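Local coordinates for protein, Family 18 Chitinase (Crocus vernus, PDB 3SIM) that probably hydrolyses the glycosidic bonds of chitin, as a plant family 18 glycosyl hydrolase built on a TIM barrel, at residues A[112-116]-A[117-121]. Sequence-based numbering, arbitrary orientation.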
ATOM      1  N   ARG A 112      -7.953  10.284  14.277  1.00  9.64           N
ATOM      2  CA  ARG A 112      -8.879  11.261  13.705  1.00 11.17           C
ATOM      3  C   ARG A 112      -9.170  11.052  12.207  1.00 11.28           C
ATOM      4  O   ARG A 112     -10.277  11.030  11.821  1.00 11.49           O
ATOM      5  CB  ARG A 112      -8.391  12.718  13.913  1.00 11.02           C
ATOM      6  CG  ARG A 112      -9.314  13.759  13.309  1.00 11.76           C
ATOM      7  CD  ARG A 112      -8.795  15.197  13.270  1.00 10.51           C
ATOM      8  NE  ARG A 112      -9.699  16.026  12.535  1.00  8.21           N
ATOM      9  CZ  ARG A 112      -9.648  16.199  11.242  1.00  9.90           C
ATOM     10  NH1 ARG A 112      -8.687  15.630  10.567  1.00  9.79           N
ATOM     11  NH2 ARG A 112     -10.528  16.915  10.631  1.00  5.96           N
ATOM     12  N   ILE A 113      -8.150  10.873  11.395  1.00 11.89           N
ATOM     13  CA  ILE A 113      -8.345  10.644   9.979  1.00 11.33           C
ATOM     14  C   ILE A 113      -9.122   9.331   9.698  1.00 11.17           C
ATOM     15  O   ILE A 113     -10.027   9.321   8.929  1.00 12.79           O
ATOM     16  CB  ILE A 113      -6.986  10.704   9.168  1.00 11.53           C
ATOM     17  CG1 ILE A 113      -6.442  12.134   9.037  1.00 12.13           C
ATOM     18  CG2 ILE A 113      -7.110  10.140   7.769  1.00  9.78           C
ATOM     19  CD1 ILE A 113      -5.038  12.239   8.770  1.00 10.39           C
ATOM     20  N   ILE A 114      -8.730   8.265  10.357  1.00 11.27           N
ATOM     21  CA  ILE A 114      -9.316   6.972  10.163  1.00 11.22           C
ATOM     22  C   ILE A 114     -10.800   6.970  10.537  1.00 11.94           C
ATOM     23  O   ILE A 114     -11.566   6.545   9.765  1.00 11.73           O
ATOM     24  CB  ILE A 114      -8.549   5.868  10.943  1.00 11.21           C
ATOM     25  CG1 ILE A 114      -7.183   5.608  10.306  1.00 10.32           C
ATOM     26  CG2 ILE A 114      -9.378   4.636  11.057  1.00  8.06           C
ATOM     27  CD1 ILE A 114      -6.263   4.859  11.135  1.00  8.69           C
ATOM     28  N   GLN A 115     -11.149   7.517  11.695  1.00 12.27           N
ATOM     29  CA  GLN A 115     -12.553   7.646  12.123  1.00 13.20           C
ATOM     30  C   GLN A 115     -13.364   8.546  11.188  1.00 12.56           C
ATOM     31  O   GLN A 115     -14.392   8.214  10.781  1.00 11.91           O
ATOM     32  CB  GLN A 115     -12.685   8.096  13.597  1.00 13.51           C
ATOM     33  CG  GLN A 115     -12.043   7.171  14.619  1.00 15.46           C
ATOM     34  CD  GLN A 115     -12.086   7.688  16.057  1.00 17.47           C
ATOM     35  OE1 GLN A 115     -12.110   8.850  16.298  1.00 20.38           O
ATOM     36  NE2 GLN A 115     -12.093   6.804  16.981  1.00 14.41           N
ATOM     37  N   ARG A 116     -12.807   9.680  10.829  1.00 12.00           N
ATOM     38  CA  ARG A 116     -13.461  10.610   9.943  1.00 12.70           C
ATOM     39  C   ARG A 116     -13.762  10.066   8.543  1.00 11.10           C
ATOM     40  O   ARG A 116     -14.809  10.303   8.072  1.00  9.85           O
ATOM     41  CB  ARG A 116     -12.741  11.961   9.856  1.00 12.19           C
ATOM     42  CG  ARG A 116     -13.611  13.077   9.325  1.00 12.46           C
ATOM     43  CD  ARG A 116     -12.903  14.428   9.328  1.00 11.47           C
ATOM     44  NE  ARG A 116     -12.299  14.766   8.058  1.00 12.08           N
ATOM     45  CZ  ARG A 116     -12.978  15.164   7.009  1.00 11.77           C
ATOM     46  NH1 ARG A 116     -12.392  15.485   5.930  1.00 11.90           N
ATOM     47  NH2 ARG A 116     -14.264  15.278   7.078  1.00 12.39           N
ATOM     48  N   TYR A 117     -12.844   9.330   7.931  1.00 11.12           N
ATOM     49  CA  TYR A 117     -13.046   8.766   6.606  1.00 11.59           C
ATOM     50  C   TYR A 117     -13.735   7.364   6.621  1.00 13.43           C
ATOM     51  O   TYR A 117     -13.937   6.756   5.600  1.00 14.12           O
ATOM     52  CB  TYR A 117     -11.768   8.777   5.757  1.00 10.44           C
ATOM     53  CG  TYR A 117     -11.322  10.162   5.256  1.00 12.69           C
ATOM     54  CD1 TYR A 117     -10.689  11.043   6.085  1.00 11.54           C
ATOM     55  CD2 TYR A 117     -11.528  10.541   3.957  1.00 10.87           C
ATOM     56  CE1 TYR A 117     -10.296  12.296   5.628  1.00 12.27           C
ATOM     57  CE2 TYR A 117     -11.122  11.738   3.491  1.00 10.67           C
ATOM     58  CZ  TYR A 117     -10.515  12.625   4.322  1.00 11.30           C
ATOM     59  OH  TYR A 117     -10.126  13.807   3.855  1.00 14.30           O
ATOM     60  N   ASN A 118     -14.099   6.887   7.784  1.00 13.68           N
ATOM     61  CA  ASN A 118     -14.641   5.541   7.904  1.00 15.03           C
ATOM     62  C   ASN A 118     -13.700   4.380   7.444  1.00 13.92           C
ATOM     63  O   ASN A 118     -14.152   3.534   6.805  1.00 11.49           O
ATOM     64  CB  ASN A 118     -15.914   5.369   7.042  1.00 15.27           C
ATOM     65  CG  ASN A 118     -16.865   6.560   7.067  0.50 17.90           C
ATOM     66  OD1 ASN A 118     -17.113   7.217   6.036  1.00 19.12           O
ATOM     67  ND2 ASN A 118     -17.395   6.837   8.235  1.00 16.38           N
ATOM     68  N   LEU A 119     -12.418   4.453   7.716  1.00 13.18           N
ATOM     69  CA  LEU A 119     -11.396   3.507   7.235  1.00 12.68           C
ATOM     70  C   LEU A 119     -11.250   2.247   8.084  1.00 12.80           C
ATOM     71  O   LEU A 119     -11.532   2.260   9.243  1.00 12.92           O
ATOM     72  CB  LEU A 119     -10.054   4.215   7.068  1.00 11.08           C
ATOM     73  CG  LEU A 119      -9.957   5.467   6.176  1.00 12.26           C
ATOM     74  CD1 LEU A 119      -8.531   6.020   6.063  1.00  8.99           C
ATOM     75  CD2 LEU A 119     -10.625   5.290   4.843  1.00  6.66           C
ATOM     76  N   ASP A 120     -10.753   1.193   7.467  1.00 12.68           N
ATOM     77  CA  ASP A 120     -10.600  -0.123   8.044  1.00 13.01           C
ATOM     78  C   ASP A 120      -9.168  -0.605   8.340  1.00 13.04           C
ATOM     79  O   ASP A 120      -8.952  -1.570   9.040  1.00 13.57           O
ATOM     80  CB  ASP A 120     -11.277  -1.105   7.111  1.00 14.33           C
ATOM     81  CG  ASP A 120     -12.682  -0.693   6.759  1.00 17.25           C
ATOM     82  OD1 ASP A 120     -13.530  -0.836   7.634  1.00 12.01           O
ATOM     83  OD2 ASP A 120     -12.867  -0.192   5.626  1.00 17.93           O
ATOM     84  N   GLY A 121      -8.209   0.074   7.755  1.00 11.72           N
ATOM     85  CA  GLY A 121      -6.821  -0.284   7.798  1.00 11.85           C
ATOM     86  C   GLY A 121      -5.785   0.772   7.454  1.00 11.44           C
ATOM     87  O   GLY A 121      -6.117   1.822   7.035  1.00 11.25           O
TER
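A Schellman motif ends helix 99-116 of the TIM barrel and turns the chain into strand 121-125. Leu119 N reaches back to Ile114 O at 3.0 Å, an almost straight bond, while Asn118 N takes Gln115 O from well above its carbonyl plane. Asn118 makes the reversal with positive phi (60°), a conformation asparagine tolerates better than most residues with a side chain. One step earlier, Tyr117 N keeps the helical bond to Ile113 O. That same oxygen lies in the plane of the Tyr117 ring, at its edge, 3.4 Å from CD1. The ring runs alongside Ile113, whose CG2 meets CD1 at 4.1 Å, and continues onto Val54, Pro63 and Ile66, with Trp56 edge-to-face. With an alanine here, Ile113 CG2 would lose its aromatic partner, and a gap is likely to open beside Val54 and Pro63. Exposed Arg116 lies alongside the tyrosine, pointing the same way; its bend at chi3 (96°) brings NE within 4.0 Å of Tyr117 CE1 and NH1 within 3.5 Å of Tyr117 OH, close but not hydrogen-bonded. Ile114 and Leu119, apolar and suitably buried, cross at about a right angle, Ile114 CG2 lying 4.1 Å from Leu119 CB.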